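Local structure of two-domain protein containing predicted PHP-like metal-dependent phosphoesterase (Bacteroides vulgatus ATCC 8482, 3E38) at residues V10-T18 against L249-C257; V38-D46 against I195-F205. The protein binds three zinc ions in a PHP-like domain that is predicted to act as a metal-dependent phosphoesterase, possibly a nuclease, and carries an Ig-like domain as well. All blocks are in the same frame, centred on the assembly; numbering follows the deposited sequence.

Interaction 1 (V10-T18 against L249-C257); sequences VPDLDGYTT and LLRPFFEKC
Pro11 and Leu13 pack against Phe253 and the aliphatic part of Lys256, which together make up most of this contact, in which a loop leading into strand 17-22 lies along helix 247-257. Phe253, its CG swung opposite the backbone N (chi1 -175°), sends its ring out from the helix to the loop. The pyrrolidine of Pro11 lies over one face of that ring, offset to the CE1-CZ rim, with CD 3.6 Å from Phe253 CE1, while Pro11 O, 3.4 Å from Phe253 CE1, and Val10 CB meet the edge. The compact, rigid Pro11 ring also presses against the root of Lys256, CG to CB 3.5 Å, tighter than usual carbon contact. Leu13 divides its branches: CD1 reaches Leu249 CD2 at 3.8 Å, while CD2 rests on the helix backbone near Phe253 N and on the Pro252 ring. A branched leucine thus spans a full helical turn.

One salt bridge borders this apolar patch. The Lys256 chain bends at chi2 (-79°) and then runs extended past Asp12 O, where its flexible methylenes cover the loop backbone, to place NZ 2.9 Å from Asp14 OD1. The ammonium meets that oxygen from above the carboxylate plane, 45° out of it.

Polar bonds inside the loop fix its shape. Thr18 OG1 donates to Pro11 O in the carbonyl plane, at 2.8 Å, and Thr18 N donates to Asp12 OD1. A type II turn from Leu13 to Tyr16 has Gly15 at its third position, where the positive phi suits glycine.

Strand 213-218 packs against the loop, with Phe217 touching Leu13 and Thr18 and Phe215 touching Val10; on the side of the helix away from the loop, Phe254 meets Tyr339 of strand 335-342 edge-to-face.

Interaction 2 (V38-D46 against I195-F205); sequences VRVDEAYRD and IHQPIQTDYDF. With ZN (zinc ion), chain J.
Bends in one side chain and extension in another bring Arg39 and Glu42 of helix 36-45 to the segment 195-205, mostly loop. The Arg39 chain turns at chi2 (-54°) and then straightens, whereas Glu42 is extended beyond CG (chi2 173°). This is the metal-binding PHP-like domain, and the segment carries the zinc ligand His196.

The long arginine suits its buried place because its several N-H groups can serve a run of backbone carbonyls. NH1 and NH2 both grip Gln197 O end-on, at 2.9 and 3.1 Å, from the same face of the carbonyl plane; NH2 adds a weak bond to His196 O. Ile195 CG2 sits 3.5 Å above the centre of the guanidinium, and His26 O accepts from NE. Within the helix, NH1 donates to the syn lone pair of Glu42 OE1, 2.9 Å away, which should favour a charged pair and limits rotation of both groups.

The other carboxylate oxygen, Glu42 OE2, takes the Ile199 N-H at 2.9 Å, a fairly straight bond (164°) arriving from above the carboxylate plane. Beta-branched Ile199 packs alongside, CB 3.5 Å from Glu42 CD, the two side chains sliding past each other in opposite directions. Further along, Asp46 OD2 lies 3.9 Å from Ile199 CG1 and forms a salt bridge with Arg211. Gln200 directs NE2 to Thr201 of the second subunit, so this edge of the contact faces a subunit interface.

Arg39 thereby holds the backbone beside a first-shell ligand. The His196 ring stacks with that of His26, and its NE2 binds, at 2.1 Å, a zinc it shares with Asp31 and His56.

How the interactions relate
Interaction 1 and interaction 2 lie 26 Å apart between centres, with nearest atoms about 10 Å apart, and do not touch. Their first segments follow closely in the chain, one leading into strand 17-22 and the other on helix 36-45, the next helix. Their partners come in the reverse order, so the chain completes 38-46 with 195-205 before it closes 10-18 against 249-257. Interaction 2 includes His196, a ligand of one of the three zinc ions. Interaction 1 is away from the metal centre, where helix 247-257 leads directly into strand 258-265 of the Ig-like region; it therefore ties the chain's early part to the connection between the two domains.

Interaction 1 (V10-T18 against L249-C257)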
loop_
_atom_site.group_PDB
_atom_site.type_symbol
_atom_site.label_atom_id
_atom_site.label_comp_id
_atom_site.label_asym_id
_atom_site.label_seq_id
_atom_site.Cartn_x
_atom_site.Cartn_y
_atom_site.Cartn_z
ATOM N N VAL B 10 -11.839 -18.085 -0.120
ATOM C CA VAL B 10 -13.279 -18.157 -0.393
ATOM C C VAL B 10 -13.723 -19.569 -0.005
ATOM O O VAL B 10 -12.890 -20.469 0.101
ATOM C CB VAL B 10 -13.651 -17.842 -1.860
ATOM C CG1 VAL B 10 -13.442 -16.344 -2.155
ATOM C CG2 VAL B 10 -12.872 -18.724 -2.814
ATOM N N PRO B 11 -15.011 -19.756 0.218
ATOM C CA PRO B 11 -15.413 -21.088 0.598
ATOM C C PRO B 11 -15.714 -22.024 -0.546
ATOM O O PRO B 11 -15.713 -21.660 -1.738
ATOM C CB PRO B 11 -16.710 -20.856 1.396
ATOM C CG PRO B 11 -17.228 -19.483 0.962
ATOM C CD PRO B 11 -16.161 -18.832 0.111
ATOM N N ASP B 12 -16.011 -23.240 -0.111
ATOM C CA ASP B 12 -16.386 -24.336 -0.979
ATOM C C ASP B 12 -17.816 -24.668 -0.791
ATOM O O ASP B 12 -18.279 -24.739 0.302
ATOM C CB ASP B 12 -15.603 -25.600 -0.637
ATOM C CG ASP B 12 -14.125 -25.453 -0.899
ATOM O OD1 ASP B 12 -13.730 -24.866 -1.949
ATOM O OD2 ASP B 12 -13.370 -25.936 -0.042
ATOM N N LEU B 13 -18.508 -24.891 -1.888
ATOM C CA LEU B 13 -19.860 -25.372 -1.809
ATOM C C LEU B 13 -19.745 -26.823 -1.398
ATOM O O LEU B 13 -18.731 -27.488 -1.664
ATOM C CB LEU B 13 -20.580 -25.276 -3.159
ATOM C CG LEU B 13 -20.800 -23.887 -3.725
ATOM C CD1 LEU B 13 -21.388 -23.986 -5.121
ATOM C CD2 LEU B 13 -21.704 -23.065 -2.806
ATOM N N ASP B 14 -20.779 -27.295 -0.726
ATOM C CA ASP B 14 -20.922 -28.729 -0.376
ATOM C C ASP B 14 -20.795 -29.616 -1.610
ATOM O O ASP B 14 -21.488 -29.422 -2.620
ATOM C CB ASP B 14 -22.277 -29.005 0.269
ATOM C CG ASP B 14 -22.371 -28.432 1.682
ATOM O OD1 ASP B 14 -21.301 -28.144 2.251
ATOM O OD2 ASP B 14 -23.495 -28.277 2.215
ATOM N N GLY B 15 -19.913 -30.599 -1.511
ATOM C CA GLY B 15 -19.674 -31.536 -2.605
ATOM C C GLY B 15 -18.612 -31.055 -3.582
ATOM O O GLY B 15 -18.049 -31.835 -4.356
ATOM N N TYR B 16 -18.323 -29.764 -3.551
ATOM C CA TYR B 16 -17.370 -29.209 -4.523
ATOM C C TYR B 16 -16.170 -28.496 -3.957
ATOM O O TYR B 16 -16.178 -28.065 -2.843
ATOM C CB TYR B 16 -18.124 -28.260 -5.403
ATOM C CG TYR B 16 -19.288 -28.905 -6.075
ATOM C CD1 TYR B 16 -19.099 -29.751 -7.161
ATOM C CD2 TYR B 16 -20.569 -28.666 -5.645
ATOM C CE1 TYR B 16 -20.168 -30.346 -7.782
ATOM C CE2 TYR B 16 -21.621 -29.231 -6.255
ATOM C CZ TYR B 16 -21.421 -30.086 -7.322
ATOM O OH TYR B 16 -22.513 -30.670 -7.933
ATOM N N THR B 17 -15.117 -28.427 -4.751
ATOM C CA THR B 17 -13.956 -27.653 -4.387
ATOM C C THR B 17 -13.859 -26.427 -5.278
ATOM O O THR B 17 -13.888 -26.523 -6.506
ATOM C CB THR B 17 -12.636 -28.441 -4.445
ATOM O OG1 THR B 17 -11.596 -27.563 -4.023
ATOM C CG2 THR B 17 -12.306 -28.951 -5.850
ATOM N N THR B 18 -13.762 -25.255 -4.653
ATOM C CA THR B 18 -13.688 -23.984 -5.403
ATOM C C THR B 18 -12.298 -23.739 -5.982
ATOM O O THR B 18 -11.268 -23.547 -5.281
ATOM C CB THR B 18 -14.203 -22.730 -4.571
ATOM O OG1 THR B 18 -15.593 -22.890 -4.222
ATOM C CG2 THR B 18 -14.030 -21.419 -5.373
ATOM N N LEU B 249 -26.481 -20.993 -7.207
ATOM C CA LEU B 249 -25.082 -21.170 -6.852
ATOM C C LEU B 249 -24.638 -20.072 -5.878
ATOM O O LEU B 249 -23.943 -20.353 -4.897
ATOM C CB LEU B 249 -24.196 -21.170 -8.093
ATOM C CG LEU B 249 -24.153 -22.455 -8.923
ATOM C CD1 LEU B 249 -23.217 -22.253 -10.081
ATOM C CD2 LEU B 249 -23.725 -23.630 -8.040
ATOM N N LEU B 250 -25.069 -18.838 -6.147
ATOM C CA LEU B 250 -24.659 -17.671 -5.326
ATOM C C LEU B 250 -25.292 -17.718 -3.946
ATOM O O LEU B 250 -24.672 -17.389 -2.937
ATOM C CB LEU B 250 -24.935 -16.323 -6.020
ATOM C CG LEU B 250 -23.678 -15.701 -6.667
ATOM C CD1 LEU B 250 -22.827 -16.685 -7.480
ATOM C CD2 LEU B 250 -24.042 -14.428 -7.486
ATOM N N ARG B 251 -26.525 -18.190 -3.912
ATOM C CA ARG B 251 -27.235 -18.262 -2.648
ATOM C C ARG B 251 -26.467 -19.140 -1.665
ATOM O O ARG B 251 -26.128 -18.688 -0.586
ATOM C CB ARG B 251 -28.676 -18.775 -2.814
ATOM C CG ARG B 251 -29.383 -19.048 -1.502
ATOM C CD ARG B 251 -30.873 -19.359 -1.756
ATOM N NE ARG B 251 -31.437 -18.327 -2.627
ATOM C CZ ARG B 251 -31.762 -17.098 -2.208
ATOM N NH1 ARG B 251 -31.598 -16.785 -0.938
ATOM N NH2 ARG B 251 -32.254 -16.183 -3.045
ATOM N N PRO B 252 -26.193 -20.404 -2.032
ATOM C CA PRO B 252 -25.475 -21.228 -1.071
ATOM C C PRO B 252 -24.057 -20.775 -0.799
ATOM O O PRO B 252 -23.484 -21.132 0.236
ATOM C CB PRO B 252 -25.430 -22.613 -1.748
ATOM C CG PRO B 252 -25.770 -22.368 -3.192
ATOM C CD PRO B 252 -26.742 -21.216 -3.127
ATOM N N PHE B 253 -23.514 -20.004 -1.729
ATOM C CA PHE B 253 -22.093 -19.515 -1.632
ATOM C C PHE B 253 -22.058 -18.418 -0.591
ATOM O O PHE B 253 -21.210 -18.377 0.294
ATOM C CB PHE B 253 -21.580 -19.048 -3.005
ATOM C CG PHE B 253 -20.137 -18.649 -3.031
ATOM C CD1 PHE B 253 -19.129 -19.609 -3.013
ATOM C CD2 PHE B 253 -19.772 -17.313 -3.111
ATOM C CE1 PHE B 253 -17.783 -19.245 -3.045
ATOM C CE2 PHE B 253 -18.419 -16.946 -3.137
ATOM C CZ PHE B 253 -17.428 -17.922 -3.103
ATOM N N PHE B 254 -23.064 -17.569 -0.652
ATOM C CA PHE B 254 -23.163 -16.466 0.296
ATOM C C PHE B 254 -23.298 -16.999 1.681
ATOM O O PHE B 254 -22.750 -16.472 2.616
ATOM C CB PHE B 254 -24.357 -15.564 0.019
ATOM C CG PHE B 254 -24.505 -14.454 1.033
ATOM C CD1 PHE B 254 -23.634 -13.379 1.030
ATOM C CD2 PHE B 254 -25.516 -14.482 1.988
ATOM C CE1 PHE B 254 -23.759 -12.354 1.953
ATOM C CE2 PHE B 254 -25.641 -13.433 2.927
ATOM C CZ PHE B 254 -24.777 -12.385 2.896
ATOM N N GLU B 255 -24.060 -18.069 1.785
ATOM C CA GLU B 255 -24.328 -18.730 3.084
ATOM C C GLU B 255 -23.024 -19.233 3.716
ATOM O O GLU B 255 -22.866 -19.295 4.931
ATOM C CB GLU B 255 -25.342 -19.864 2.889
ATOM C CG GLU B 255 -25.926 -20.460 4.150
ATOM C CD GLU B 255 -25.001 -21.449 4.826
ATOM O OE1 GLU B 255 -24.443 -22.330 4.123
ATOM O OE2 GLU B 255 -24.855 -21.363 6.071
ATOM N N LYS B 256 -22.060 -19.525 2.868
ATOM C CA LYS B 256 -20.755 -20.012 3.318
ATOM C C LYS B 256 -19.790 -18.858 3.592
ATOM O O LYS B 256 -18.747 -19.035 4.232
ATOM C CB LYS B 256 -20.133 -20.876 2.228
ATOM C CG LYS B 256 -20.901 -22.100 1.879
ATOM C CD LYS B 256 -20.673 -23.155 2.874
ATOM C CE LYS B 256 -21.041 -24.491 2.283
ATOM N NZ LYS B 256 -20.795 -25.537 3.286
ATOM N N CYS B 257 -20.168 -17.675 3.116
ATOM C CA CYS B 257 -19.292 -16.475 3.200
ATOM C C CYS B 257 -19.403 -15.755 4.525
ATOM O O CYS B 257 -18.518 -15.005 4.921
ATOM C CB CYS B 257 -19.619 -15.480 2.091
ATOM S SG CYS B 257 -19.054 -15.958 0.452
#

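Interaction 2 (V38-D46 against I195-F205)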
loop_
_atom_site.group_PDB
_atom_site.type_symbol
_atom_site.label_atom_id
_atom_site.label_comp_id
_atom_site.label_asym_id
_atom_site.label_seq_id
_atom_site.Cartn_x
_atom_site.Cartn_y
_atom_site.Cartn_z
ATOM N N VAL B 38 5.952 -16.523 -17.415
ATOM C CA VAL B 38 5.515 -15.493 -16.495
ATOM C C VAL B 38 4.051 -15.700 -16.159
ATOM O O VAL B 38 3.631 -15.411 -15.042
ATOM C CB VAL B 38 5.682 -14.090 -17.112
ATOM C CG1 VAL B 38 5.126 -13.009 -16.209
ATOM C CG2 VAL B 38 7.107 -13.844 -17.418
ATOM N N ARG B 39 3.263 -16.183 -17.118
ATOM C CA ARG B 39 1.834 -16.329 -16.836
ATOM C C ARG B 39 1.606 -17.388 -15.757
ATOM O O ARG B 39 0.582 -17.376 -15.054
ATOM C CB ARG B 39 0.992 -16.682 -18.070
ATOM C CG ARG B 39 0.902 -15.611 -19.150
ATOM C CD ARG B 39 0.428 -14.299 -18.578
ATOM N NE ARG B 39 0.307 -13.277 -19.612
ATOM C CZ ARG B 39 0.399 -11.964 -19.391
ATOM N NH1 ARG B 39 0.625 -11.496 -18.165
ATOM N NH2 ARG B 39 0.263 -11.118 -20.402
ATOM N N VAL B 40 2.591 -18.271 -15.638
ATOM C CA VAL B 40 2.515 -19.394 -14.725
ATOM C C VAL B 40 2.924 -18.869 -13.365
ATOM O O VAL B 40 2.326 -19.223 -12.368
ATOM C CB VAL B 40 3.392 -20.652 -15.149
ATOM C CG1 VAL B 40 3.345 -21.728 -14.037
ATOM C CG2 VAL B 40 2.940 -21.240 -16.523
ATOM N N ASP B 41 3.973 -18.053 -13.348
ATOM C CA ASP B 41 4.416 -17.406 -12.111
ATOM C C ASP B 41 3.326 -16.548 -11.490
ATOM O O ASP B 41 3.151 -16.524 -10.279
ATOM C CB ASP B 41 5.580 -16.477 -12.360
ATOM C CG ASP B 41 6.818 -17.213 -12.790
ATOM O OD1 ASP B 41 6.955 -18.360 -12.334
ATOM O OD2 ASP B 41 7.603 -16.644 -13.588
ATOM N N GLU B 42 2.637 -15.812 -12.347
ATOM C CA GLU B 42 1.588 -14.893 -11.897
ATOM C C GLU B 42 0.418 -15.632 -11.295
ATOM O O GLU B 42 -0.091 -15.233 -10.258
ATOM C CB GLU B 42 1.085 -14.053 -13.044
ATOM C CG GLU B 42 2.151 -13.062 -13.592
ATOM C CD GLU B 42 1.665 -12.341 -14.861
ATOM O OE1 GLU B 42 0.766 -12.877 -15.574
ATOM O OE2 GLU B 42 2.218 -11.267 -15.159
ATOM N N ALA B 43 0.012 -16.712 -11.942
ATOM C CA ALA B 43 -1.146 -17.529 -11.497
ATOM C C ALA B 43 -0.858 -18.103 -10.139
ATOM O O ALA B 43 -1.655 -18.022 -9.218
ATOM C CB ALA B 43 -1.486 -18.649 -12.503
ATOM N N TYR B 44 0.335 -18.642 -10.011
ATOM C CA TYR B 44 0.773 -19.194 -8.742
ATOM C C TYR B 44 0.655 -18.137 -7.657
ATOM O O TYR B 44 0.008 -18.301 -6.612
ATOM C CB TYR B 44 2.245 -19.645 -8.829
ATOM C CG TYR B 44 2.724 -20.253 -7.561
ATOM C CD1 TYR B 44 2.190 -21.452 -7.118
ATOM C CD2 TYR B 44 3.681 -19.626 -6.769
ATOM C CE1 TYR B 44 2.596 -22.022 -5.935
ATOM C CE2 TYR B 44 4.117 -20.206 -5.575
ATOM C CZ TYR B 44 3.555 -21.409 -5.179
ATOM O OH TYR B 44 3.933 -22.037 -4.033
ATOM N N ARG B 45 1.346 -17.048 -7.912
ATOM C CA ARG B 45 1.430 -15.942 -6.935
ATOM C C ARG B 45 0.060 -15.422 -6.514
ATOM O O ARG B 45 -0.173 -15.137 -5.340
ATOM C CB ARG B 45 2.287 -14.811 -7.501
ATOM C CG ARG B 45 2.679 -13.787 -6.497
ATOM C CD ARG B 45 3.854 -12.903 -7.015
ATOM N NE ARG B 45 3.539 -12.206 -8.256
ATOM C CZ ARG B 45 4.193 -12.319 -9.404
ATOM N NH1 ARG B 45 5.288 -13.068 -9.502
ATOM N NH2 ARG B 45 3.751 -11.627 -10.449
ATOM N N ASP B 46 -0.842 -15.355 -7.474
ATOM C CA ASP B 46 -2.198 -14.846 -7.257
ATOM C C ASP B 46 -3.156 -15.881 -6.664
ATOM O O ASP B 46 -4.356 -15.614 -6.576
ATOM C CB ASP B 46 -2.873 -14.373 -8.562
ATOM C CG ASP B 46 -2.207 -13.149 -9.239
ATOM O OD1 ASP B 46 -1.216 -12.584 -8.724
ATOM O OD2 ASP B 46 -2.731 -12.759 -10.333
ATOM N N ILE B 195 -5.326 -10.861 -20.094
ATOM C CA ILE B 195 -4.056 -10.154 -19.825
ATOM C C ILE B 195 -3.051 -10.197 -20.959
ATOM O O ILE B 195 -2.800 -11.242 -21.508
ATOM C CB ILE B 195 -3.407 -10.640 -18.476
ATOM C CG1 ILE B 195 -2.282 -9.692 -18.073
ATOM C CG2 ILE B 195 -3.026 -12.134 -18.519
ATOM C CD1 ILE B 195 -2.828 -8.334 -17.524
ATOM N N HIS B 196 -2.533 -9.008 -21.312
ATOM C CA HIS B 196 -1.433 -8.823 -22.307
ATOM C C HIS B 196 -0.192 -8.291 -21.624
ATOM O O HIS B 196 0.922 -8.746 -21.855
ATOM C CB HIS B 196 -1.811 -7.888 -23.456
ATOM C CG HIS B 196 -2.920 -8.401 -24.337
ATOM N ND1 HIS B 196 -4.200 -8.619 -23.867
ATOM C CD2 HIS B 196 -2.950 -8.706 -25.659
ATOM C CE1 HIS B 196 -4.970 -9.051 -24.858
ATOM N NE2 HIS B 196 -4.243 -9.093 -25.961
ATOM N N GLN B 197 -0.407 -7.331 -20.736
ATOM C CA GLN B 197 0.677 -6.693 -20.004
ATOM C C GLN B 197 1.129 -7.581 -18.866
ATOM O O GLN B 197 0.531 -8.604 -18.629
ATOM C CB GLN B 197 0.180 -5.386 -19.384
ATOM C CG GLN B 197 -0.227 -4.315 -20.340
ATOM C CD GLN B 197 0.954 -3.603 -20.977
ATOM O OE1 GLN B 197 2.112 -3.795 -20.589
ATOM N NE2 GLN B 197 0.663 -2.777 -21.971
ATOM N N PRO B 198 2.223 -7.226 -18.192
ATOM C CA PRO B 198 2.440 -7.924 -16.914
ATOM C C PRO B 198 1.188 -7.707 -16.024
ATOM O O PRO B 198 0.475 -6.701 -16.169
ATOM C CB PRO B 198 3.717 -7.252 -16.350
ATOM C CG PRO B 198 4.468 -6.804 -17.622
ATOM C CD PRO B 198 3.342 -6.346 -18.555
ATOM N N ILE B 199 0.853 -8.694 -15.193
ATOM C CA ILE B 199 -0.385 -8.634 -14.414
ATOM C C ILE B 199 -0.403 -7.380 -13.514
ATOM O O ILE B 199 -1.410 -6.695 -13.393
ATOM C CB ILE B 199 -0.635 -9.961 -13.600
ATOM C CG1 ILE B 199 -2.092 -10.086 -13.160
ATOM C CG2 ILE B 199 0.339 -10.092 -12.404
ATOM C CD1 ILE B 199 -3.143 -10.318 -14.337
ATOM N N GLN B 200 0.745 -7.046 -12.941
ATOM C CA GLN B 200 0.818 -5.949 -11.987
ATOM C C GLN B 200 0.566 -4.606 -12.660
ATOM O O GLN B 200 0.241 -3.644 -12.021
ATOM C CB GLN B 200 2.179 -5.893 -11.278
ATOM C CG GLN B 200 2.662 -7.202 -10.582
ATOM C CD GLN B 200 3.643 -7.998 -11.404
ATOM O OE1 GLN B 200 3.517 -8.058 -12.613
ATOM N NE2 GLN B 200 4.671 -8.599 -10.741
ATOM N N THR B 201 0.748 -4.561 -13.965
ATOM C CA THR B 201 0.620 -3.335 -14.746
ATOM C C THR B 201 -0.848 -2.931 -14.899
ATOM O O THR B 201 -1.169 -1.728 -15.000
ATOM C CB THR B 201 1.263 -3.472 -16.142
ATOM O OG1 THR B 201 2.700 -3.476 -16.017
ATOM C CG2 THR B 201 0.854 -2.338 -17.029
ATOM N N ASP B 202 -1.729 -3.927 -14.858
ATOM C CA ASP B 202 -3.184 -3.686 -15.058
ATOM C C ASP B 202 -4.061 -3.831 -13.834
ATOM O O ASP B 202 -5.257 -3.625 -13.909
ATOM C CB ASP B 202 -3.754 -4.622 -16.137
ATOM C CG ASP B 202 -3.356 -4.202 -17.548
ATOM O OD1 ASP B 202 -2.573 -3.226 -17.704
ATOM O OD2 ASP B 202 -3.809 -4.857 -18.495
ATOM N N TYR B 203 -3.480 -4.253 -12.723
ATOM C CA TYR B 203 -4.266 -4.388 -11.487
ATOM C C TYR B 203 -3.456 -3.785 -10.385
ATOM O O TYR B 203 -2.282 -4.066 -10.231
ATOM C CB TYR B 203 -4.708 -5.856 -11.178
ATOM C CG TYR B 203 -5.664 -6.446 -12.232
ATOM C CD1 TYR B 203 -7.025 -6.255 -12.173
ATOM C CD2 TYR B 203 -5.170 -7.188 -13.277
ATOM C CE1 TYR B 203 -7.890 -6.782 -13.175
ATOM C CE2 TYR B 203 -5.978 -7.732 -14.236
ATOM C CZ TYR B 203 -7.352 -7.536 -14.191
ATOM O OH TYR B 203 -8.104 -8.097 -15.210
ATOM N N ASP B 204 -4.102 -2.881 -9.672
ATOM C CA ASP B 204 -3.458 -2.171 -8.570
ATOM C C ASP B 204 -3.678 -3.019 -7.362
ATOM O O ASP B 204 -4.678 -2.880 -6.656
ATOM C CB ASP B 204 -4.054 -0.784 -8.376
ATOM C CG ASP B 204 -3.165 0.125 -7.551
ATOM O OD1 ASP B 204 -2.237 -0.357 -6.845
ATOM O OD2 ASP B 204 -3.407 1.348 -7.611
ATOM N N PHE B 205 -2.720 -3.910 -7.166
ATOM C CA PHE B 205 -2.808 -4.912 -6.132
ATOM C C PHE B 205 -2.676 -4.196 -4.817
ATOM O O PHE B 205 -3.218 -4.637 -3.807
ATOM C CB PHE B 205 -1.756 -6.033 -6.297
ATOM C CG PHE B 205 -2.057 -7.001 -7.421
ATOM C CD1 PHE B 205 -3.101 -7.912 -7.306
ATOM C CD2 PHE B 205 -1.294 -7.024 -8.576
ATOM C CE1 PHE B 205 -3.389 -8.822 -8.348
ATOM C CE2 PHE B 205 -1.577 -7.928 -9.620
ATOM C CZ PHE B 205 -2.625 -8.823 -9.504
HETATM ZN ZN ZN J . -4.781 -9.718 -27.897
#